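Local coordinates for protein succinate dehydrogenase subunit A (PDB 7D6V) that probably oxidises succinate to fumarate at its bound FAD, as the flavoprotein subunit of a respiratory succinate dehydrogenase that passes the electrons onward, at residues 388-394 and 413-419; 238-244 and 580-584; 83-89 and 396-400. All blocks are in the same frame, centred on the assembly; numbering follows the deposited sequence.

How the contacts relate
Followed from the N terminus, the chain opens contact 3 at 83-89 and contact 2 at 238-244 before reaching strand 383-395. There 388-394 begins contact 1, and just beyond it 396-400 closes the loop of contact 3. Contact 1 closes a short loop at 413-419, crossing contact 3, while 580-584 closes contact 2 last. Contact 1 is therefore nested inside contact 2, whereas contacts 2 and 3 cross without touching. Contact 1 binds FAD and lies between the others in space: Gly393 O probably accepts from Ile241 N of contact 2, and Gly417 O from Asn83 N of contact 3. Strand 240-241 joins the sheet to strand 582-585, and the 413-419 loop joins it to the start of helix 84-102.

Contact 1. Residues 388-394 and 413-419; sequences HYVMGGI and ECSGGMH. With FAD (flavin-adenine dinucleotide), chain D.
Glu413 meets Tyr389 as a carboxylate stacked along a phenol ring, the two planes only 15° apart and the side chains sliding past each other in opposite directions. The acid runs alongside the ring because its CG lies opposite the backbone N (chi1 -167°) and the chain beyond stays extended, which brings Glu413 CD within 3.5 Å of Tyr389 CE2. Glu413 OE2 takes a weak hydrogen bond of 3.4 Å from Val390 N, and Glu413 OE1 a weak one of 3.3 Å from FAD O3', while Glu413 N gives a hydrogen bond of 3.2 Å to FAD O2P. Glu413 thus touches the cofactor twice, firmly at the phosphate through its backbone N-H and weakly at the ribityl O3' through its carboxylate. Further along the flavin, the imidazole of His388 packs near C7 and C8 of the isoalloxazine, its ND1 hydrogen-bonded to the hydroxyl of Ser220.

Cys414 O accepts from Ile394 N at 2.8 Å, and its SG lies against the CD1 methyl of Ile394. Ser415 forms a parallel bridge with Ile394, which Gly416 completes by giving its N-H to Ile394 O at 3.1 Å. Here the CA atoms of Gly393 and Gly416 come within 4.0 Å, since neither residue has a side chain to stand between the two chains. Past Met418, whose CG covers one face of the His419 ring, His419 receives the edge of Tyr389 on its face in an offset edge-to-face pair, planes at 90°. Met391 crosses the base of this histidine, its CG beside His419 CB.

Around this buried contact, strand 246-253 pairs antiparallel with strand 383-395, where Gln247 faces the classic bulge at His388 and Tyr389, and helix 427-448 packs against Tyr389, Met418 and His419.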
loop_
_atom_site.group_PDB
_atom_site.type_symbol
_atom_site.label_atom_id
_atom_site.label_comp_id
_atom_site.label_asym_id
_atom_site.label_seq_id
_atom_site.Cartn_x
_atom_site.Cartn_y
_atom_site.Cartn_z
ATOM N N HIS A 388 -10.172 17.143 -5.649
ATOM C CA HIS A 388 -9.688 16.296 -4.568
ATOM C C HIS A 388 -10.802 15.718 -3.710
ATOM O O HIS A 388 -10.858 14.499 -3.515
ATOM C CB HIS A 388 -8.715 17.094 -3.688
ATOM C CG HIS A 388 -8.030 16.274 -2.643
ATOM N ND1 HIS A 388 -7.290 15.152 -2.945
ATOM C CD2 HIS A 388 -7.974 16.410 -1.299
ATOM C CE1 HIS A 388 -6.807 14.634 -1.832
ATOM N NE2 HIS A 388 -7.208 15.378 -0.818
ATOM N N TYR A 389 -11.695 16.556 -3.192
ATOM C CA TYR A 389 -12.663 16.142 -2.191
ATOM C C TYR A 389 -13.974 16.868 -2.436
ATOM O O TYR A 389 -13.990 17.991 -2.942
ATOM C CB TYR A 389 -12.144 16.442 -0.776
ATOM C CG TYR A 389 -12.973 15.877 0.355
ATOM C CD1 TYR A 389 -13.979 16.624 0.948
ATOM C CD2 TYR A 389 -12.723 14.609 0.850
ATOM C CE1 TYR A 389 -14.724 16.116 1.987
ATOM C CE2 TYR A 389 -13.465 14.093 1.886
ATOM C CZ TYR A 389 -14.465 14.849 2.450
ATOM O OH TYR A 389 -15.205 14.335 3.487
ATOM N N VAL A 390 -15.077 16.220 -2.077
ATOM C CA VAL A 390 -16.399 16.829 -2.154
ATOM C C VAL A 390 -16.946 16.948 -0.737
ATOM O O VAL A 390 -17.055 15.951 -0.015
ATOM C CB VAL A 390 -17.347 16.039 -3.077
ATOM C CG1 VAL A 390 -17.500 14.589 -2.634
ATOM C CG2 VAL A 390 -18.699 16.724 -3.157
ATOM N N MET A 391 -17.255 18.177 -0.329
ATOM C CA MET A 391 -17.788 18.434 1.002
ATOM C C MET A 391 -19.290 18.221 1.084
ATOM O O MET A 391 -19.834 18.187 2.192
ATOM C CB MET A 391 -17.440 19.858 1.436
ATOM C CG MET A 391 -16.002 20.028 1.885
ATOM S SD MET A 391 -14.865 20.136 0.493
ATOM C CE MET A 391 -14.816 21.895 0.216
ATOM N N GLY A 392 -19.969 18.080 -0.051
ATOM C CA GLY A 392 -21.384 17.787 -0.060
ATOM C C GLY A 392 -21.662 16.299 0.001
ATOM O O GLY A 392 -20.763 15.461 -0.003
ATOM N N GLY A 393 -22.945 15.973 0.062
ATOM C CA GLY A 393 -23.342 14.582 0.118
ATOM C C GLY A 393 -24.759 14.450 0.643
ATOM O O GLY A 393 -25.534 15.400 0.617
ATOM N N ILE A 394 -25.063 13.246 1.123
ATOM C CA ILE A 394 -26.405 12.938 1.597
ATOM C C ILE A 394 -26.664 13.675 2.903
ATOM O O ILE A 394 -25.861 13.614 3.842
ATOM C CB ILE A 394 -26.575 11.422 1.763
ATOM C CG1 ILE A 394 -26.259 10.714 0.449
ATOM C CG2 ILE A 394 -27.984 11.089 2.201
ATOM C CD1 ILE A 394 -25.529 9.418 0.620
ATOM N N GLU A 413 -17.326 10.299 3.020
ATOM C CA GLU A 413 -17.302 11.351 2.010
ATOM C C GLU A 413 -18.645 11.501 1.311
ATOM O O GLU A 413 -19.007 12.610 0.904
ATOM C CB GLU A 413 -16.203 11.081 0.985
ATOM C CG GLU A 413 -15.911 12.273 0.092
ATOM C CD GLU A 413 -14.646 12.104 -0.717
ATOM O OE1 GLU A 413 -13.888 11.153 -0.447
ATOM O OE2 GLU A 413 -14.407 12.927 -1.622
ATOM N N CYS A 414 -19.394 10.409 1.157
ATOM C CA CYS A 414 -20.719 10.500 0.557
ATOM C C CYS A 414 -21.706 11.245 1.442
ATOM O O CYS A 414 -22.773 11.632 0.959
ATOM C CB CYS A 414 -21.256 9.103 0.240
ATOM S SG CYS A 414 -21.805 8.163 1.674
ATOM N N SER A 415 -21.381 11.439 2.715
ATOM C CA SER A 415 -22.203 12.215 3.623
ATOM C C SER A 415 -21.921 13.706 3.457
ATOM O O SER A 415 -20.865 14.118 2.973
ATOM C CB SER A 415 -21.947 11.787 5.066
ATOM O OG SER A 415 -22.874 12.384 5.948
ATOM N N GLY A 416 -22.885 14.517 3.869
ATOM C CA GLY A 416 -22.750 15.957 3.789
ATOM C C GLY A 416 -23.140 16.622 5.092
ATOM O O GLY A 416 -24.015 16.152 5.819
ATOM N N GLY A 417 -22.465 17.730 5.384
ATOM C CA GLY A 417 -22.828 18.539 6.531
ATOM C C GLY A 417 -21.702 18.880 7.483
ATOM O O GLY A 417 -21.658 19.995 8.008
ATOM N N MET A 418 -20.784 17.940 7.718
ATOM C CA MET A 418 -19.697 18.198 8.657
ATOM C C MET A 418 -18.820 19.357 8.207
ATOM O O MET A 418 -18.679 20.355 8.920
ATOM C CB MET A 418 -18.843 16.950 8.845
ATOM C CG MET A 418 -17.767 17.215 9.854
ATOM S SD MET A 418 -16.691 15.862 10.295
ATOM C CE MET A 418 -15.610 16.784 11.369
ATOM N N HIS A 419 -18.202 19.234 7.040
ATOM C CA HIS A 419 -17.386 20.301 6.483
ATOM C C HIS A 419 -18.288 21.189 5.638
ATOM O O HIS A 419 -18.828 20.741 4.620
ATOM C CB HIS A 419 -16.246 19.719 5.650
ATOM C CG HIS A 419 -15.690 18.443 6.198
ATOM N ND1 HIS A 419 -16.111 17.204 5.768
ATOM C CD2 HIS A 419 -14.737 18.211 7.133
ATOM C CE1 HIS A 419 -15.449 16.264 6.418
ATOM N NE2 HIS A 419 -14.608 16.849 7.250
HETATM P PA FAD D . -13.673 5.010 0.596
HETATM O O1A FAD D . -13.001 4.126 1.580
HETATM O O2A FAD D . -12.857 5.909 -0.249
HETATM O O5B FAD D . -14.479 4.063 -0.405
HETATM C C5B FAD D . -15.871 3.821 -0.312
HETATM C C4B FAD D . -16.157 2.351 -0.570
HETATM O O4B FAD D . -17.431 2.195 -1.184
HETATM C C3B FAD D . -15.177 1.681 -1.502
HETATM O O3B FAD D . -14.868 0.413 -0.944
HETATM C C2B FAD D . -15.952 1.461 -2.774
HETATM O O2B FAD D . -15.514 0.317 -3.496
HETATM C C1B FAD D . -17.344 1.263 -2.250
HETATM N N9A FAD D . -18.350 1.555 -3.283
HETATM C C8A FAD D . -18.498 2.699 -3.949
HETATM N N7A FAD D . -19.522 2.617 -4.817
HETATM C C5A FAD D . -20.043 1.391 -4.711
HETATM C C6A FAD D . -21.141 0.638 -5.335
HETATM N N6A FAD D . -21.919 1.189 -6.279
HETATM N N1A FAD D . -21.343 -0.622 -4.932
HETATM C C2A FAD D . -20.591 -1.198 -3.990
HETATM N N3A FAD D . -19.582 -0.576 -3.386
HETATM C C4A FAD D . -19.266 0.695 -3.696
HETATM N N1 FAD D . -8.146 12.829 4.136
HETATM C C2 FAD D . -7.423 13.160 5.224
HETATM O O2 FAD D . -8.023 13.444 6.265
HETATM N N3 FAD D . -6.091 13.198 5.235
HETATM C C4 FAD D . -5.373 12.912 4.157
HETATM O O4 FAD D . -4.137 12.953 4.191
HETATM C C4X FAD D . -6.075 12.543 2.917
HETATM N N5 FAD D . -5.410 12.240 1.792
HETATM C C5X FAD D . -6.082 11.902 0.681
HETATM C C6 FAD D . -5.380 11.590 -0.471
HETATM C C7 FAD D . -6.062 11.246 -1.622
HETATM C C7M FAD D . -5.313 10.908 -2.877
HETATM C C8 FAD D . -7.538 11.209 -1.620
HETATM C C8M FAD D . -8.279 10.833 -2.869
HETATM C C9 FAD D . -8.246 11.515 -0.473
HETATM C C9A FAD D . -7.564 11.862 0.675
HETATM N N10 FAD D . -8.277 12.175 1.836
HETATM C C10 FAD D . -7.546 12.517 2.976
HETATM C "C1'" FAD D . -9.734 12.129 1.863
HETATM C "C2'" FAD D . -10.187 10.863 2.581
HETATM O "O2'" FAD D . -9.302 9.786 2.283
HETATM C "C3'" FAD D . -11.575 10.421 2.156
HETATM O "O3'" FAD D . -12.510 11.409 2.566
HETATM C "C4'" FAD D . -11.942 9.101 2.815
HETATM O "O4'" FAD D . -11.025 8.094 2.412
HETATM C "C5'" FAD D . -13.338 8.638 2.449
HETATM O "O5'" FAD D . -13.490 7.316 2.942
HETATM P P FAD D . -14.840 6.483 2.787
HETATM O O1P FAD D . -14.761 5.344 3.740
HETATM O O2P FAD D . -16.005 7.403 2.873
HETATM O O3P FAD D . -14.803 5.918 1.282
#

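Contact 2. Residues 238-244 and 580-584; sequences SALINME and LLVCR
Val582 is the bump that fills the hollow between Ala239 and Ile241. Its two methyls part to either neighbour: Val582 CG1, anti to the backbone N (chi1 176°), rests on Ala239 CB at 3.4 Å, and Val582 CG2 lies beside Ile241 CG2 at 3.5 Å, the two side chains pointing the same way. Leu580 crosses Asn242 obliquely, its CD2 3.8 Å from Asn242 OD1, its CB near Ile241 CG2. Arg584 adds to this side, its NE passing 4.0 Å from Ala239 CB while Val582 CG1 sits over the rim of one guanidinium face.

Leu240 and Cys583 form the single antiparallel hydrogen-bonded pair. Leu240 N gives to Cys583 O at 3.1 Å, and Cys583 N returns a bond of 2.7 Å to Leu240 O. Cys583 CB nestles against Leu240 CB and its SG approaches the CG of Met243. At the far end Leu581 crosses Glu244, bringing its CD2 methyl against the carboxylate oxygen OE2, which is salt-bridged to Arg557.

The contact joins the FAD-binding part of the chain to its C-terminal part: strand 240-241 is flanked by strand 383-395, strand 582-585 pairs with 594-597, and helices 230-236 and 532-556 pack against their side chains.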
loop_
_atom_site.group_PDB
_atom_site.type_symbol
_atom_site.label_atom_id
_atom_site.label_comp_id
_atom_site.label_asym_id
_atom_site.label_seq_id
_atom_site.Cartn_x
_atom_site.Cartn_y
_atom_site.Cartn_z
ATOM N N SER A 238 -33.852 10.288 -0.957
ATOM C CA SER A 238 -33.194 11.154 0.009
ATOM C C SER A 238 -32.765 12.442 -0.688
ATOM O O SER A 238 -33.134 12.716 -1.833
ATOM C CB SER A 238 -32.021 10.431 0.658
ATOM O OG SER A 238 -32.424 9.174 1.167
ATOM N N ALA A 239 -31.970 13.248 0.002
ATOM C CA ALA A 239 -31.599 14.567 -0.475
ATOM C C ALA A 239 -30.097 14.764 -0.340
ATOM O O ALA A 239 -29.431 14.105 0.459
ATOM C CB ALA A 239 -32.347 15.654 0.292
ATOM N N LEU A 240 -29.576 15.686 -1.141
ATOM C CA LEU A 240 -28.164 16.032 -1.145
ATOM C C LEU A 240 -28.009 17.499 -0.770
ATOM O O LEU A 240 -28.855 18.331 -1.105
ATOM C CB LEU A 240 -27.537 15.767 -2.518
ATOM C CG LEU A 240 -26.820 14.438 -2.768
ATOM C CD1 LEU A 240 -27.684 13.257 -2.392
ATOM C CD2 LEU A 240 -26.424 14.346 -4.225
ATOM N N ILE A 241 -26.926 17.813 -0.061
ATOM C CA ILE A 241 -26.646 19.177 0.362
ATOM C C ILE A 241 -25.213 19.526 -0.006
ATOM O O ILE A 241 -24.352 18.657 -0.142
ATOM C CB ILE A 241 -26.862 19.388 1.876
ATOM C CG1 ILE A 241 -26.028 18.395 2.683
ATOM C CG2 ILE A 241 -28.316 19.245 2.231
ATOM C CD1 ILE A 241 -25.876 18.779 4.131
ATOM N N ASN A 242 -24.971 20.828 -0.163
ATOM C CA ASN A 242 -23.628 21.384 -0.333
ATOM C C ASN A 242 -22.888 20.765 -1.514
ATOM O O ASN A 242 -21.669 20.599 -1.472
ATOM C CB ASN A 242 -22.802 21.224 0.945
ATOM C CG ASN A 242 -23.375 21.997 2.104
ATOM O OD1 ASN A 242 -24.205 22.884 1.923
ATOM N ND2 ASN A 242 -22.940 21.662 3.308
ATOM N N MET A 243 -23.609 20.432 -2.584
ATOM C CA MET A 243 -22.970 19.784 -3.721
ATOM C C MET A 243 -22.102 20.735 -4.531
ATOM O O MET A 243 -21.312 20.271 -5.357
ATOM C CB MET A 243 -24.024 19.144 -4.623
ATOM C CG MET A 243 -24.601 17.852 -4.073
ATOM S SD MET A 243 -23.380 16.829 -3.230
ATOM C CE MET A 243 -22.649 15.955 -4.605
ATOM N N GLU A 244 -22.223 22.042 -4.313
ATOM C CA GLU A 244 -21.384 23.026 -4.981
ATOM C C GLU A 244 -20.044 23.224 -4.292
ATOM O O GLU A 244 -19.225 24.009 -4.780
ATOM C CB GLU A 244 -22.114 24.368 -5.065
ATOM C CG GLU A 244 -22.327 25.049 -3.726
ATOM C CD GLU A 244 -23.594 24.597 -3.023
ATOM O OE1 GLU A 244 -23.898 23.388 -3.042
ATOM O OE2 GLU A 244 -24.289 25.455 -2.445
ATOM N N LEU A 580 -28.749 25.889 3.032
ATOM C CA LEU A 580 -28.071 24.669 2.614
ATOM C C LEU A 580 -28.260 24.319 1.150
ATOM O O LEU A 580 -27.387 23.666 0.576
ATOM C CB LEU A 580 -28.529 23.477 3.460
ATOM C CG LEU A 580 -28.030 23.477 4.900
ATOM C CD1 LEU A 580 -28.641 22.325 5.670
ATOM C CD2 LEU A 580 -26.515 23.407 4.924
ATOM N N LEU A 581 -29.367 24.732 0.531
ATOM C CA LEU A 581 -29.560 24.588 -0.911
ATOM C C LEU A 581 -29.561 23.104 -1.314
ATOM O O LEU A 581 -28.634 22.580 -1.930
ATOM C CB LEU A 581 -28.488 25.412 -1.639
ATOM C CG LEU A 581 -28.436 25.555 -3.147
ATOM C CD1 LEU A 581 -29.704 26.253 -3.570
ATOM C CD2 LEU A 581 -27.228 26.367 -3.547
ATOM N N VAL A 582 -30.640 22.432 -0.892
ATOM C CA VAL A 582 -30.790 20.978 -0.943
ATOM C C VAL A 582 -31.272 20.516 -2.316
ATOM O O VAL A 582 -32.168 21.119 -2.911
ATOM C CB VAL A 582 -31.773 20.534 0.156
ATOM C CG1 VAL A 582 -32.022 19.058 0.083
ATOM C CG2 VAL A 582 -31.254 20.922 1.518
ATOM N N CYS A 583 -30.703 19.414 -2.810
ATOM C CA CYS A 583 -31.048 18.844 -4.109
ATOM C C CYS A 583 -31.969 17.636 -3.960
ATOM O O CYS A 583 -31.798 16.821 -3.049
ATOM C CB CYS A 583 -29.787 18.422 -4.868
ATOM S SG CYS A 583 -28.531 19.702 -5.027
ATOM N N ARG A 584 -32.936 17.509 -4.874
ATOM C CA ARG A 584 -33.876 16.394 -4.853
ATOM C C ARG A 584 -34.235 15.995 -6.279
ATOM O O ARG A 584 -34.027 16.753 -7.226
ATOM C CB ARG A 584 -35.151 16.739 -4.077
ATOM C CG ARG A 584 -35.116 16.373 -2.612
ATOM C CD ARG A 584 -36.246 17.052 -1.869
ATOM N NE ARG A 584 -35.932 17.263 -0.461
ATOM C CZ ARG A 584 -36.035 18.436 0.155
ATOM N NH1 ARG A 584 -36.439 19.504 -0.515
ATOM N NH2 ARG A 584 -35.730 18.540 1.439
#

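Contact 3. Residues 83-89 and 396-400; sequences NWRMAEL and VDPDT
Arg85 lays the aliphatic start of its side chain across Pro398 at about a right angle, with Arg85 CG 3.6 Å from Pro398 CB. A bend at chi2 (53°) then turns the chain away from the proline towards Asp399. There Arg85 NH1 makes a salt bridge of 3.1 Å to Asp399 OD2, which uses its syn lone pair, although the planes of the two charged groups stand 48° apart. The same guanidinium gives NH2 to Glu88 OE1 at 2.9 Å, so acids of the helix and of the loop share one arginine and fix its rotation. Glu88 in turn reaches Arg606, extending the network.

Met86 presses on the proline too, its CG 3.7 Å from Pro398 CB. Its sulfur and CE continue to Val396, whose CG2 methyl lies 3.6 Å from Met86 SD. Leu89, one turn on from Arg85, sets its CD2 near the carbonyl O of Pro398. Within the loop, Asp397 OD1 accepts from Thr400 N in an Asx motif.

The loop after strand 383-395 thus docks on the first turns of helix 84-102, whose N-cap position is Asn83. Helix 427-448 packs against Met86 and Leu89, and helix 67-76 against Ala87 and Glu88.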
loop_
_atom_site.group_PDB
_atom_site.type_symbol
_atom_site.label_atom_id
_atom_site.label_comp_id
_atom_site.label_asym_id
_atom_site.label_seq_id
_atom_site.Cartn_x
_atom_site.Cartn_y
_atom_site.Cartn_z
ATOM N N ASN A 83 -22.445 21.825 9.771
ATOM C CA ASN A 83 -23.406 21.310 10.737
ATOM C C ASN A 83 -22.736 21.313 12.103
ATOM O O ASN A 83 -21.829 20.517 12.359
ATOM C CB ASN A 83 -23.868 19.909 10.350
ATOM C CG ASN A 83 -25.179 19.524 11.007
ATOM O OD1 ASN A 83 -25.443 19.886 12.151
ATOM N ND2 ASN A 83 -26.009 18.790 10.282
ATOM N N TRP A 84 -23.168 22.223 12.976
ATOM C CA TRP A 84 -22.478 22.423 14.243
ATOM C C TRP A 84 -22.594 21.207 15.151
ATOM O O TRP A 84 -21.660 20.907 15.901
ATOM C CB TRP A 84 -23.029 23.661 14.938
ATOM C CG TRP A 84 -24.499 23.606 15.142
ATOM C CD1 TRP A 84 -25.461 24.040 14.282
ATOM C CD2 TRP A 84 -25.187 23.091 16.287
ATOM N NE1 TRP A 84 -26.705 23.833 14.822
ATOM C CE2 TRP A 84 -26.564 23.249 16.051
ATOM C CE3 TRP A 84 -24.770 22.509 17.487
ATOM C CZ2 TRP A 84 -27.526 22.847 16.970
ATOM C CZ3 TRP A 84 -25.726 22.111 18.396
ATOM C CH2 TRP A 84 -27.087 22.281 18.134
ATOM N N ARG A 85 -23.727 20.506 15.106
ATOM C CA ARG A 85 -23.873 19.293 15.899
ATOM C C ARG A 85 -22.881 18.228 15.457
ATOM O O ARG A 85 -22.239 17.582 16.294
ATOM C CB ARG A 85 -25.306 18.779 15.801
ATOM C CG ARG A 85 -25.611 17.589 16.688
ATOM C CD ARG A 85 -25.242 17.832 18.136
ATOM N NE ARG A 85 -25.691 16.727 18.974
ATOM C CZ ARG A 85 -25.152 16.400 20.143
ATOM N NH1 ARG A 85 -25.630 15.375 20.828
ATOM N NH2 ARG A 85 -24.134 17.094 20.624
ATOM N N MET A 86 -22.720 18.050 14.146
ATOM C CA MET A 86 -21.769 17.065 13.645
ATOM C C MET A 86 -20.340 17.448 14.001
ATOM O O MET A 86 -19.541 16.589 14.384
ATOM C CB MET A 86 -21.922 16.907 12.135
ATOM C CG MET A 86 -23.052 15.987 11.727
ATOM S SD MET A 86 -23.313 15.948 9.949
ATOM C CE MET A 86 -22.089 14.738 9.463
ATOM N N ALA A 87 -20.005 18.734 13.887
ATOM C CA ALA A 87 -18.658 19.184 14.220
ATOM C C ALA A 87 -18.359 18.982 15.699
ATOM O O ALA A 87 -17.293 18.474 16.063
ATOM C CB ALA A 87 -18.489 20.650 13.827
ATOM N N GLU A 88 -19.299 19.360 16.567
ATOM C CA GLU A 88 -19.105 19.175 18.002
ATOM C C GLU A 88 -18.974 17.703 18.354
ATOM O O GLU A 88 -18.113 17.316 19.158
ATOM C CB GLU A 88 -20.269 19.799 18.765
ATOM C CG GLU A 88 -20.360 19.365 20.213
ATOM C CD GLU A 88 -21.750 19.532 20.782
ATOM O OE1 GLU A 88 -22.715 19.574 19.994
ATOM O OE2 GLU A 88 -21.879 19.625 22.019
ATOM N N LEU A 89 -19.811 16.865 17.749
ATOM C CA LEU A 89 -19.820 15.450 18.077
ATOM C C LEU A 89 -18.536 14.778 17.607
ATOM O O LEU A 89 -17.950 13.961 18.328
ATOM C CB LEU A 89 -21.062 14.828 17.445
ATOM C CG LEU A 89 -21.621 13.473 17.829
ATOM C CD1 LEU A 89 -22.064 13.532 19.269
ATOM C CD2 LEU A 89 -22.808 13.201 16.935
ATOM N N VAL A 396 -27.749 14.168 6.357
ATOM C CA VAL A 396 -27.878 13.195 7.430
ATOM C C VAL A 396 -28.498 13.867 8.646
ATOM O O VAL A 396 -28.456 15.090 8.811
ATOM C CB VAL A 396 -26.518 12.572 7.813
ATOM C CG1 VAL A 396 -25.897 11.861 6.642
ATOM C CG2 VAL A 396 -25.578 13.636 8.336
ATOM N N ASP A 397 -29.092 13.049 9.497
ATOM C CA ASP A 397 -29.297 13.444 10.880
ATOM C C ASP A 397 -27.943 13.444 11.578
ATOM O O ASP A 397 -27.167 12.505 11.397
ATOM C CB ASP A 397 -30.261 12.489 11.574
ATOM C CG ASP A 397 -30.722 13.002 12.919
ATOM O OD1 ASP A 397 -30.064 12.690 13.931
ATOM O OD2 ASP A 397 -31.742 13.718 12.965
ATOM N N PRO A 398 -27.593 14.492 12.325
ATOM C CA PRO A 398 -26.253 14.511 12.941
ATOM C C PRO A 398 -26.011 13.371 13.921
ATOM O O PRO A 398 -24.943 12.747 13.883
ATOM C CB PRO A 398 -26.199 15.887 13.622
ATOM C CG PRO A 398 -27.592 16.418 13.597
ATOM C CD PRO A 398 -28.284 15.783 12.451
ATOM N N ASP A 399 -26.976 13.066 14.789
ATOM C CA ASP A 399 -26.757 12.050 15.816
ATOM C C ASP A 399 -26.795 10.649 15.222
ATOM O O ASP A 399 -25.832 9.883 15.341
ATOM C CB ASP A 399 -27.796 12.198 16.925
ATOM C CG ASP A 399 -27.589 13.449 17.746
ATOM O OD1 ASP A 399 -28.024 14.530 17.300
ATOM O OD2 ASP A 399 -26.991 13.352 18.837
ATOM N N THR A 400 -27.907 10.291 14.587
ATOM C CA THR A 400 -27.989 9.055 13.821
ATOM C C THR A 400 -27.360 9.289 12.455
ATOM O O THR A 400 -26.573 10.221 12.289
ATOM C CB THR A 400 -29.439 8.586 13.701
ATOM O OG1 THR A 400 -30.158 9.461 12.826
ATOM C CG2 THR A 400 -30.103 8.601 15.062
#